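Local atomic coordinates of 2-hydroxychromene-2-carboxylate isomerase (Pseudomonas putida, PDB entry 2IMF), a protein that catalyses the reversible, glutathione-dependent isomerization of 2-hydroxychromene-2-carboxylate to trans-O-hydroxybenzylidenepyruvate in naphthalene breakdown. Residues Asp4-Phe9 against Arg163-Val168; Tyr34-Leu39 against Ile91-Ser96; Met171-Glu176 against Phe185-Ala190. All coordinates share one frame; numbering follows the deposited sequence.

Contact 1: Asp4-Phe9 against Arg163-Val168. With GSH (glutathione), chain E.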
loop_
_atom_site.group_PDB
_atom_site.type_symbol
_atom_site.label_atom_id
_atom_site.label_comp_id
_atom_site.label_asym_id
_atom_site.label_seq_id
_atom_site.Cartn_x
_atom_site.Cartn_y
_atom_site.Cartn_z
ATOM N N ASP A 4 -15.515 -2.679 -12.054
ATOM C CA ASP A 4 -16.046 -3.388 -10.925
ATOM C C ASP A 4 -15.311 -2.941 -9.653
ATOM O O ASP A 4 -14.079 -2.943 -9.626
ATOM C CB ASP A 4 -15.894 -4.883 -11.163
ATOM C CG ASP A 4 -16.705 -5.373 -12.395
ATOM O OD1 ASP A 4 -17.693 -4.696 -12.814
ATOM O OD2 ASP A 4 -16.346 -6.403 -12.940
ATOM N N PHE A 5 -16.074 -2.577 -8.644
ATOM C CA PHE A 5 -15.552 -2.086 -7.362
ATOM C C PHE A 5 -16.006 -2.946 -6.250
ATOM O O PHE A 5 -17.217 -3.128 -6.029
ATOM C CB PHE A 5 -16.058 -0.664 -7.239
ATOM C CG PHE A 5 -15.731 0.030 -5.927
ATOM C CD1 PHE A 5 -14.481 -0.081 -5.283
ATOM C CD2 PHE A 5 -16.685 0.931 -5.397
ATOM C CE1 PHE A 5 -14.200 0.624 -4.104
ATOM C CE2 PHE A 5 -16.403 1.636 -4.195
ATOM C CZ PHE A 5 -15.150 1.424 -3.539
ATOM N N TYR A 6 -15.028 -3.394 -5.478
ATOM C CA TYR A 6 -15.284 -4.293 -4.345
ATOM C C TYR A 6 -14.885 -3.575 -3.073
ATOM O O TYR A 6 -13.770 -3.072 -2.959
ATOM C CB TYR A 6 -14.446 -5.561 -4.446
ATOM C CG TYR A 6 -14.836 -6.395 -5.612
ATOM C CD1 TYR A 6 -14.386 -6.110 -6.951
ATOM C CD2 TYR A 6 -15.756 -7.383 -5.435
ATOM C CE1 TYR A 6 -14.777 -6.893 -8.029
ATOM C CE2 TYR A 6 -16.212 -8.201 -6.564
ATOM C CZ TYR A 6 -15.669 -7.892 -7.812
ATOM O OH TYR A 6 -16.129 -8.650 -8.931
ATOM N N PHE A 7 -15.786 -3.475 -2.109
ATOM C CA PHE A 7 -15.553 -2.702 -0.890
ATOM C C PHE A 7 -16.251 -3.416 0.279
ATOM O O PHE A 7 -17.138 -4.272 0.081
ATOM C CB PHE A 7 -16.092 -1.263 -1.016
ATOM C CG PHE A 7 -17.600 -1.195 -1.163
ATOM C CD1 PHE A 7 -18.210 -1.378 -2.387
ATOM C CD2 PHE A 7 -18.407 -1.046 -0.074
ATOM C CE1 PHE A 7 -19.590 -1.330 -2.496
ATOM C CE2 PHE A 7 -19.767 -1.084 -0.173
ATOM C CZ PHE A 7 -20.344 -1.201 -1.425
ATOM N N ASP A 8 -15.857 -3.027 1.498
ATOM C CA ASP A 8 -16.524 -3.402 2.770
ATOM C C ASP A 8 -16.624 -2.068 3.520
ATOM O O ASP A 8 -15.649 -1.301 3.522
ATOM C CB ASP A 8 -15.646 -4.438 3.507
ATOM C CG ASP A 8 -16.255 -4.952 4.820
ATOM O OD1 ASP A 8 -16.963 -4.159 5.513
ATOM O OD2 ASP A 8 -15.952 -6.088 5.199
ATOM N N PHE A 9 -17.788 -1.718 4.072
ATOM C CA PHE A 9 -17.923 -0.382 4.726
ATOM C C PHE A 9 -17.012 -0.239 5.956
ATOM O O PHE A 9 -16.845 0.877 6.397
ATOM C CB PHE A 9 -19.386 -0.094 5.121
ATOM C CG PHE A 9 -20.293 0.203 3.955
ATOM C CD1 PHE A 9 -20.095 1.342 3.189
ATOM C CD2 PHE A 9 -21.361 -0.614 3.704
ATOM C CE1 PHE A 9 -20.965 1.662 2.094
ATOM C CE2 PHE A 9 -22.271 -0.340 2.625
ATOM C CZ PHE A 9 -22.061 0.782 1.844
ATOM N N ARG A 163 -12.764 -14.632 -7.919
ATOM C CA ARG A 163 -12.086 -13.663 -8.778
ATOM C C ARG A 163 -10.693 -13.237 -8.307
ATOM O O ARG A 163 -10.075 -12.390 -8.910
ATOM C CB ARG A 163 -12.974 -12.455 -9.005
ATOM C CG ARG A 163 -12.839 -11.830 -10.428
ATOM C CD ARG A 163 -13.820 -10.768 -10.652
ATOM N NE ARG A 163 -13.471 -10.068 -11.864
ATOM C CZ ARG A 163 -14.024 -8.989 -12.309
ATOM N NH1 ARG A 163 -14.973 -8.390 -11.604
ATOM N NH2 ARG A 163 -13.638 -8.535 -13.482
ATOM N N LYS A 164 -10.278 -13.827 -7.188
ATOM C CA LYS A 164 -8.933 -13.620 -6.627
ATOM C C LYS A 164 -8.840 -12.314 -5.860
ATOM O O LYS A 164 -7.747 -11.801 -5.627
ATOM C CB LYS A 164 -7.846 -13.760 -7.694
ATOM C CG LYS A 164 -7.876 -15.187 -8.309
ATOM C CD LYS A 164 -6.570 -15.660 -8.937
ATOM C CE LYS A 164 -6.882 -16.668 -10.079
ATOM N NZ LYS A 164 -7.564 -17.934 -9.577
ATOM N N VAL A 165 -9.984 -11.775 -5.459
ATOM C CA VAL A 165 -9.995 -10.582 -4.576
ATOM C C VAL A 165 -9.589 -11.055 -3.182
ATOM O O VAL A 165 -10.154 -12.004 -2.618
ATOM C CB VAL A 165 -11.385 -10.013 -4.509
ATOM C CG1 VAL A 165 -11.420 -8.921 -3.441
ATOM C CG2 VAL A 165 -11.785 -9.494 -5.873
ATOM N N PHE A 166 -8.571 -10.375 -2.600
ATOM C CA PHE A 166 -8.073 -10.715 -1.239
ATOM C C PHE A 166 -8.265 -9.555 -0.230
ATOM O O PHE A 166 -8.023 -9.744 0.964
ATOM C CB PHE A 166 -6.578 -11.103 -1.306
ATOM C CG PHE A 166 -5.719 -9.976 -1.843
ATOM C CD1 PHE A 166 -5.306 -8.922 -0.981
ATOM C CD2 PHE A 166 -5.365 -9.927 -3.220
ATOM C CE1 PHE A 166 -4.630 -7.837 -1.487
ATOM C CE2 PHE A 166 -4.671 -8.830 -3.695
ATOM C CZ PHE A 166 -4.262 -7.795 -2.818
ATOM N N GLY A 167 -8.677 -8.384 -0.729
ATOM C CA GLY A 167 -8.816 -7.223 0.155
ATOM C C GLY A 167 -9.709 -6.194 -0.469
ATOM O O GLY A 167 -10.271 -6.420 -1.563
ATOM N N VAL A 168 -9.827 -5.072 0.225
ATOM C CA VAL A 168 -10.637 -3.970 -0.286
ATOM C C VAL A 168 -9.869 -2.686 -0.042
ATOM O O VAL A 168 -9.060 -2.580 0.882
ATOM C CB VAL A 168 -12.035 -3.892 0.353
ATOM C CG1 VAL A 168 -12.824 -5.113 -0.021
ATOM C CG2 VAL A 168 -11.934 -3.810 1.928
HETATM N N1 GSH E . -2.248 0.848 0.404
HETATM C CA1 GSH E . -3.668 0.709 0.485
HETATM C C1 GSH E . -4.472 1.855 -0.013
HETATM O O11 GSH E . -5.678 1.707 -0.230
HETATM O O12 GSH E . -3.802 2.908 0.067
HETATM C CB1 GSH E . -4.129 -0.217 1.605
HETATM C CG1 GSH E . -5.493 -0.888 1.453
HETATM C CD1 GSH E . -5.787 -1.756 2.644
HETATM O OE1 GSH E . -4.891 -1.848 3.621
HETATM N N2 GSH E . -6.932 -2.392 2.728
HETATM C CA2 GSH E . -7.240 -3.387 3.747
HETATM C C2 GSH E . -7.132 -4.772 3.277
HETATM O O2 GSH E . -7.674 -5.087 2.081
HETATM C CB2 GSH E . -8.703 -3.132 4.233
HETATM S SG2 GSH E . -8.859 -1.593 5.219
HETATM N N3 GSH E . -6.496 -5.668 3.975
HETATM C CA3 GSH E . -6.217 -6.973 3.377
HETATM C C3 GSH E . -4.719 -7.151 3.291
HETATM O O31 GSH E . -4.293 -8.198 2.772
HETATM O O32 GSH E . -3.941 -6.273 3.794
#
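Asp4 and Tyr6 both hold CG anti to their carbonyl carbon (chi1 -63° and -66°), and from one side of strand 2-7 their polar ends converge on Arg163. The strand is the first of the thioredoxin fold. Segment 163-168 is the loop that leads from helix 147-162 into strand 170-173. Arg163 runs extended from CG to NE, which brings its guanidinium across the ends of Asp4 and Tyr6, at about a right angle to both side chains. Arg163 NH1 makes a salt bridge to Asp4 OD2 at 2.8 Å, on the anti side of the carboxylate and 21° out of its plane. Arg163 NH1 also donates to Tyr6 OH at 2.9 Å. Both acceptors lie near the guanidinium plane, so the pair should hold that group against rotation. Asp4 has a second charged partner in Arg33, which meets OD1.

Tyr6 is also covered by Val165. Val165 CG2 sits over the centre of the Tyr6 ring, 4.3 Å from its centroid, in a CH-pi contact. Further along, Val168 CG1 packs 3.7 Å from Phe7 CA, and Val168 CG2 lies 4.1 Å from Asp8 CB. The carboxylate of Asp8 turns elsewhere, to Ser86, Asn90 and the backbone N of Leu39.

Val168 also faces glutathione. It precedes Pro169, consistent with the cis-proline loop of thioredoxin-fold glutathione transferases, and it pairs through its backbone with the cysteinyl part of the cofactor. Asn181 and Trp179 add further bonds to glutathione. Val168 N donates to GSH O2 at 2.8 Å, and GSH N2 donates back to Val168 O at 2.8 Å.

Contact 2: Tyr34-Leu39 against Ile91-Ser96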
loop_
_atom_site.group_PDB
_atom_site.type_symbol
_atom_site.label_atom_id
_atom_site.label_comp_id
_atom_site.label_asym_id
_atom_site.label_seq_id
_atom_site.Cartn_x
_atom_site.Cartn_y
_atom_site.Cartn_z
ATOM N N TYR A 34 -20.892 -1.825 -8.322
ATOM C CA TYR A 34 -20.558 -1.922 -6.876
ATOM C C TYR A 34 -20.768 -3.315 -6.323
ATOM O O TYR A 34 -21.771 -4.000 -6.669
ATOM C CB TYR A 34 -21.452 -1.000 -6.091
ATOM C CG TYR A 34 -21.222 0.437 -6.358
ATOM C CD1 TYR A 34 -21.927 1.061 -7.405
ATOM C CD2 TYR A 34 -20.309 1.209 -5.623
ATOM C CE1 TYR A 34 -21.752 2.414 -7.685
ATOM C CE2 TYR A 34 -20.140 2.559 -5.913
ATOM C CZ TYR A 34 -20.851 3.142 -6.975
ATOM O OH TYR A 34 -20.687 4.469 -7.236
ATOM N N ASN A 35 -19.842 -3.773 -5.480
ATOM C CA ASN A 35 -19.946 -5.043 -4.850
ATOM C C ASN A 35 -19.562 -4.911 -3.368
ATOM O O ASN A 35 -18.384 -4.824 -3.047
ATOM C CB ASN A 35 -18.967 -6.038 -5.520
ATOM C CG ASN A 35 -19.241 -6.234 -7.036
ATOM O OD1 ASN A 35 -20.124 -7.003 -7.430
ATOM N ND2 ASN A 35 -18.550 -5.472 -7.847
ATOM N N ALA A 36 -20.549 -5.020 -2.479
ATOM C CA ALA A 36 -20.268 -5.021 -1.018
ATOM C C ALA A 36 -19.934 -6.430 -0.597
ATOM O O ALA A 36 -20.732 -7.360 -0.842
ATOM C CB ALA A 36 -21.458 -4.498 -0.208
ATOM N N ILE A 37 -18.746 -6.621 0.005
ATOM C CA ILE A 37 -18.310 -7.976 0.360
ATOM C C ILE A 37 -17.710 -8.024 1.743
ATOM O O ILE A 37 -17.370 -7.001 2.330
ATOM C CB ILE A 37 -17.223 -8.570 -0.616
ATOM C CG1 ILE A 37 -15.994 -7.612 -0.691
ATOM C CG2 ILE A 37 -17.814 -8.639 -2.032
ATOM C CD1 ILE A 37 -14.796 -8.245 -1.481
ATOM N N ASP A 38 -17.587 -9.221 2.264
ATOM C CA ASP A 38 -17.100 -9.429 3.627
ATOM C C ASP A 38 -15.589 -9.571 3.664
ATOM O O ASP A 38 -15.051 -10.688 3.389
ATOM C CB ASP A 38 -17.787 -10.662 4.224
ATOM C CG ASP A 38 -17.508 -10.841 5.700
ATOM O OD1 ASP A 38 -16.607 -10.272 6.281
ATOM O OD2 ASP A 38 -18.177 -11.709 6.333
ATOM N N LEU A 39 -14.891 -8.501 4.068
ATOM C CA LEU A 39 -13.430 -8.588 4.098
ATOM C C LEU A 39 -12.939 -9.755 4.958
ATOM O O LEU A 39 -11.958 -10.411 4.635
ATOM C CB LEU A 39 -12.840 -7.293 4.652
ATOM C CG LEU A 39 -11.304 -7.286 4.791
ATOM C CD1 LEU A 39 -10.622 -7.529 3.454
ATOM C CD2 LEU A 39 -10.857 -6.015 5.460
ATOM N N ILE A 91 -24.781 -5.770 3.948
ATOM C CA ILE A 91 -25.958 -6.491 3.456
ATOM C C ILE A 91 -26.993 -5.524 2.846
ATOM O O ILE A 91 -27.604 -5.765 1.776
ATOM C CB ILE A 91 -26.579 -7.234 4.575
ATOM C CG1 ILE A 91 -25.727 -8.432 4.981
ATOM C CG2 ILE A 91 -27.997 -7.651 4.125
ATOM C CD1 ILE A 91 -26.121 -9.171 6.328
ATOM N N GLY A 92 -27.161 -4.367 3.494
ATOM C CA GLY A 92 -28.147 -3.430 3.047
ATOM C C GLY A 92 -27.891 -2.883 1.654
ATOM O O GLY A 92 -28.831 -2.410 0.970
ATOM N N PHE A 93 -26.633 -2.931 1.188
ATOM C CA PHE A 93 -26.355 -2.534 -0.179
ATOM C C PHE A 93 -27.240 -3.311 -1.167
ATOM O O PHE A 93 -27.579 -2.771 -2.195
ATOM C CB PHE A 93 -24.850 -2.759 -0.519
ATOM C CG PHE A 93 -24.570 -2.672 -1.992
ATOM C CD1 PHE A 93 -24.483 -1.453 -2.571
ATOM C CD2 PHE A 93 -24.437 -3.818 -2.793
ATOM C CE1 PHE A 93 -24.332 -1.311 -3.932
ATOM C CE2 PHE A 93 -24.271 -3.713 -4.155
ATOM C CZ PHE A 93 -24.208 -2.458 -4.701
ATOM N N TYR A 94 -27.530 -4.554 -0.879
ATOM C CA TYR A 94 -28.319 -5.353 -1.798
ATOM C C TYR A 94 -29.793 -4.994 -1.823
ATOM O O TYR A 94 -30.529 -5.591 -2.637
ATOM C CB TYR A 94 -28.047 -6.843 -1.503
ATOM C CG TYR A 94 -26.564 -7.111 -1.798
ATOM C CD1 TYR A 94 -26.145 -7.165 -3.123
ATOM C CD2 TYR A 94 -25.602 -7.170 -0.769
ATOM C CE1 TYR A 94 -24.787 -7.273 -3.459
ATOM C CE2 TYR A 94 -24.258 -7.306 -1.063
ATOM C CZ TYR A 94 -23.858 -7.297 -2.410
ATOM O OH TYR A 94 -22.531 -7.413 -2.762
ATOM N N TYR A 95 -30.238 -4.018 -1.048
ATOM C CA TYR A 95 -31.597 -3.489 -1.233
ATOM C C TYR A 95 -31.615 -2.478 -2.389
ATOM O O TYR A 95 -32.694 -2.182 -2.851
ATOM C CB TYR A 95 -31.962 -2.735 0.048
ATOM C CG TYR A 95 -33.433 -2.348 0.185
ATOM C CD1 TYR A 95 -34.313 -3.294 0.679
ATOM C CD2 TYR A 95 -33.893 -1.029 -0.061
ATOM C CE1 TYR A 95 -35.681 -2.987 0.868
ATOM C CE2 TYR A 95 -35.261 -0.723 0.135
ATOM C CZ TYR A 95 -36.058 -1.696 0.640
ATOM O OH TYR A 95 -37.410 -1.338 0.787
ATOM N N SER A 96 -30.488 -1.893 -2.803
ATOM C CA SER A 96 -30.514 -0.791 -3.728
ATOM C C SER A 96 -30.816 -1.302 -5.115
ATOM O O SER A 96 -30.566 -2.460 -5.440
ATOM C CB SER A 96 -29.199 -0.012 -3.675
ATOM O OG SER A 96 -28.083 -0.768 -4.090
#
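Tyr94 reaches Ala36 with its hydroxyl, while Phe93 lies against Ala36 and Tyr34. Through them segment 91-96, on helix 87-92, packs against strand 31-36, an outer strand of the thioredoxin-fold sheet. The helix belongs to the helical region inserted into that fold, as in DsbA and in other kappa-class glutathione transferases. Tyr94 OH donates to Ala36 O at 2.6 Å, tilted 20° from the carbonyl plane. The same oxygen lies at the edge of the tyrosine ring, near its plane.

Phe93 makes the apolar half. Its CG is anti to the backbone N (chi1 167°), and this carries the ring along the strand from Ala36 to Tyr34. At the root of the side chain, Phe93 CB is 3.8 Å from Ala36 CB. At the far end, Phe93 CZ approaches Tyr34 CB to 3.4 Å, a tight fit. A phenylalanine in place of Tyr94 would lack the hydroxyl, and Ala36 O would probably lose the donor that ties this edge of the strand to the helical region.

The two aromatic residues also position each other. Phe93 CD2 stands over the centre of the Tyr94 ring, 3.5 Å above its plane. Beyond this shell, Val106 of helix 99-115 packs on Phe93, and Arg152 and Gln156 of helix 147-162 pack on Tyr94. On the strand side, Phe7 touches Ala36. Ser96 grips the carbonyl of Phe93 twice: Phe93 O accepts from Ser96 N at 3.1 Å and from Ser96 OG at 2.8 Å.

Contact 3: Met171-Glu176 against Phe185-Ala190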
loop_
_atom_site.group_PDB
_atom_site.type_symbol
_atom_site.label_atom_id
_atom_site.label_comp_id
_atom_site.label_asym_id
_atom_site.label_seq_id
_atom_site.Cartn_x
_atom_site.Cartn_y
_atom_site.Cartn_z
ATOM N N MET A 171 -10.479 -3.032 -7.505
ATOM C CA MET A 171 -11.097 -2.484 -8.740
ATOM C C MET A 171 -10.669 -3.369 -9.887
ATOM O O MET A 171 -9.467 -3.715 -9.965
ATOM C CB MET A 171 -10.729 -1.025 -9.062
ATOM C CG MET A 171 -11.343 -0.046 -8.102
ATOM S SD MET A 171 -10.716 0.074 -6.410
ATOM C CE MET A 171 -8.937 0.256 -6.623
ATOM N N PHE A 172 -11.570 -3.668 -10.848
ATOM C CA PHE A 172 -11.166 -4.396 -12.084
ATOM C C PHE A 172 -11.597 -3.528 -13.233
ATOM O O PHE A 172 -12.721 -3.000 -13.250
ATOM C CB PHE A 172 -11.873 -5.740 -12.252
ATOM C CG PHE A 172 -11.448 -6.851 -11.319
ATOM C CD1 PHE A 172 -11.912 -6.871 -10.012
ATOM C CD2 PHE A 172 -10.619 -7.852 -11.767
ATOM C CE1 PHE A 172 -11.559 -7.918 -9.167
ATOM C CE2 PHE A 172 -10.266 -8.899 -10.940
ATOM C CZ PHE A 172 -10.737 -8.936 -9.667
ATOM N N LEU A 173 -10.753 -3.575 -14.252
ATOM C CA LEU A 173 -11.078 -3.100 -15.620
ATOM C C LEU A 173 -10.603 -4.213 -16.525
ATOM O O LEU A 173 -9.398 -4.526 -16.606
ATOM C CB LEU A 173 -10.394 -1.813 -15.913
ATOM C CG LEU A 173 -10.668 -1.321 -17.328
ATOM C CD1 LEU A 173 -12.154 -1.030 -17.503
ATOM C CD2 LEU A 173 -9.898 -0.047 -17.407
ATOM N N GLY A 174 -11.527 -4.881 -17.224
ATOM C CA GLY A 174 -11.082 -5.925 -18.109
ATOM C C GLY A 174 -10.487 -7.014 -17.260
ATOM O O GLY A 174 -11.107 -7.450 -16.272
ATOM N N ASP A 175 -9.288 -7.486 -17.608
ATOM C CA ASP A 175 -8.604 -8.526 -16.833
ATOM C C ASP A 175 -7.634 -7.962 -15.746
ATOM O O ASP A 175 -6.879 -8.746 -15.176
ATOM C CB ASP A 175 -7.852 -9.462 -17.786
ATOM C CG ASP A 175 -8.828 -10.272 -18.657
ATOM O OD1 ASP A 175 -9.631 -11.047 -18.068
ATOM O OD2 ASP A 175 -8.704 -10.151 -19.880
ATOM N N GLU A 176 -7.604 -6.648 -15.628
ATOM C CA GLU A 176 -6.610 -6.022 -14.680
ATOM C C GLU A 176 -7.367 -5.711 -13.430
ATOM O O GLU A 176 -8.489 -5.161 -13.404
ATOM C CB GLU A 176 -6.069 -4.721 -15.214
ATOM C CG GLU A 176 -5.012 -5.015 -16.300
ATOM C CD GLU A 176 -4.419 -3.764 -16.853
ATOM O OE1 GLU A 176 -5.095 -2.918 -17.420
ATOM O OE2 GLU A 176 -3.180 -3.618 -16.702
ATOM N N PHE A 185 -4.670 5.578 -9.494
ATOM C CA PHE A 185 -4.006 6.334 -10.587
ATOM C C PHE A 185 -3.714 5.377 -11.720
ATOM O O PHE A 185 -3.748 5.779 -12.930
ATOM C CB PHE A 185 -2.748 7.064 -10.136
ATOM C CG PHE A 185 -1.540 6.176 -9.960
ATOM C CD1 PHE A 185 -1.275 5.535 -8.744
ATOM C CD2 PHE A 185 -0.631 6.045 -10.991
ATOM C CE1 PHE A 185 -0.120 4.725 -8.616
ATOM C CE2 PHE A 185 0.489 5.269 -10.890
ATOM C CZ PHE A 185 0.773 4.584 -9.685
ATOM N N MET A 186 -3.498 4.091 -11.410
ATOM C CA MET A 186 -3.220 3.174 -12.516
ATOM C C MET A 186 -4.480 2.803 -13.237
ATOM O O MET A 186 -4.474 2.607 -14.498
ATOM C CB MET A 186 -2.578 1.891 -11.983
ATOM C CG MET A 186 -1.188 2.102 -11.402
ATOM S SD MET A 186 -0.592 0.497 -10.780
ATOM C CE MET A 186 1.048 0.873 -10.219
ATOM N N LEU A 187 -5.593 2.662 -12.527
ATOM C CA LEU A 187 -6.863 2.416 -13.175
ATOM C C LEU A 187 -7.181 3.629 -14.062
ATOM O O LEU A 187 -7.649 3.433 -15.205
ATOM C CB LEU A 187 -7.934 2.324 -12.091
ATOM C CG LEU A 187 -9.392 2.264 -12.623
ATOM C CD1 LEU A 187 -9.762 1.091 -13.534
ATOM C CD2 LEU A 187 -10.366 2.288 -11.541
ATOM N N GLU A 188 -6.895 4.836 -13.619
ATOM C CA GLU A 188 -7.251 6.013 -14.362
ATOM C C GLU A 188 -6.387 5.988 -15.617
ATOM O O GLU A 188 -6.883 6.279 -16.731
ATOM C CB GLU A 188 -7.059 7.232 -13.524
ATOM C CG GLU A 188 -8.229 7.366 -12.507
ATOM C CD GLU A 188 -7.863 8.226 -11.319
ATOM O OE1 GLU A 188 -6.787 8.882 -11.281
ATOM O OE2 GLU A 188 -8.689 8.280 -10.363
ATOM N N SER A 189 -5.129 5.624 -15.528
ATOM C CA SER A 189 -4.304 5.596 -16.733
ATOM C C SER A 189 -4.805 4.535 -17.724
ATOM O O SER A 189 -4.823 4.797 -18.997
ATOM C CB SER A 189 -2.858 5.282 -16.357
ATOM O OG SER A 189 -2.261 6.397 -15.766
ATOM N N ALA A 190 -5.226 3.387 -17.293
ATOM C CA ALA A 190 -5.754 2.364 -18.171
ATOM C C ALA A 190 -7.033 2.884 -18.832
ATOM O O ALA A 190 -7.275 2.572 -20.014
ATOM C CB ALA A 190 -6.060 1.079 -17.402
#
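Leu173 meets Leu187 and Ala190 where the last helix of the thioredoxin fold packs on its sheet. Strand 170-173 opens a beta hairpin with strand 176-179, and helix 184-198 follows it, so the contact lies within the C-terminal beta-beta-alpha unit. The short strand and helix segments run nearly parallel, 16° apart, with their axes 9.7 Å from each other.

The side chain of Leu173 can be followed outward. Leu173 CB lies 3.8 Å from Leu187 CD1. CG is anti to the backbone N (chi1 178°), and this directs the branch at the helix. From CG the methyl CD2 reaches into the angle between two helix residues. Leu173 CD2 is 4.0 Å from both Ala190 CB and Leu187 CD1. The two leucine side chains cross at about a right angle. Trp178 of the next strand and Met191 and Leu194 of the same helix also pack on Leu173.

Leu187 spans two residues of the strand. Leu187 CD1 serves Leu173, and Leu187 CD2 lies 4.2 Å from Met171 CB. Leu21 of helix 12-28 touches both Met171 and Leu187.

The hairpin turns at a type II' beta turn from Leu173 to Glu176, with Gly174 at the positive-phi position. Leu173 N donates to Glu176 O at 2.9 Å, and Glu176 N donates back to Leu173 O at 2.9 Å. At the end of the turn, Glu176 OE1 comes 4.1 Å from Ala190 CB. Its other oxygen, OE2, makes a long, weak ion pair with Arg69 of the second subunit.

No hydrogen bond or salt bridge joins the two segments. The helix is held here by aliphatic packing, which depends on the fit of methyl groups and not on any bond direction.

In the fold
All three contacts meet on one mixed sheet. Strand 2-7 of contact 1 lies between strand 31-36 of contact 2 and strand 170-173 of contact 3. All three are buried, but the centre of contact 3 lies about 16 Å from the centre of the chain, against 8 and 9 Å for contacts 1 and 2. Contacts 1 and 2 touch directly, with Phe5 O 2.8 Å from Asn35 N. Contacts 1 and 3 touch where Arg163 and Phe172 form a cation-pi pair. The chemistry changes with place. Contact 1 combines charge with cofactor binding, contact 2 is aromatic with one hydroxyl bond, and contact 3 is aliphatic. Contacts 1 and 3 both reach the second subunit; no other chain touches contact 2.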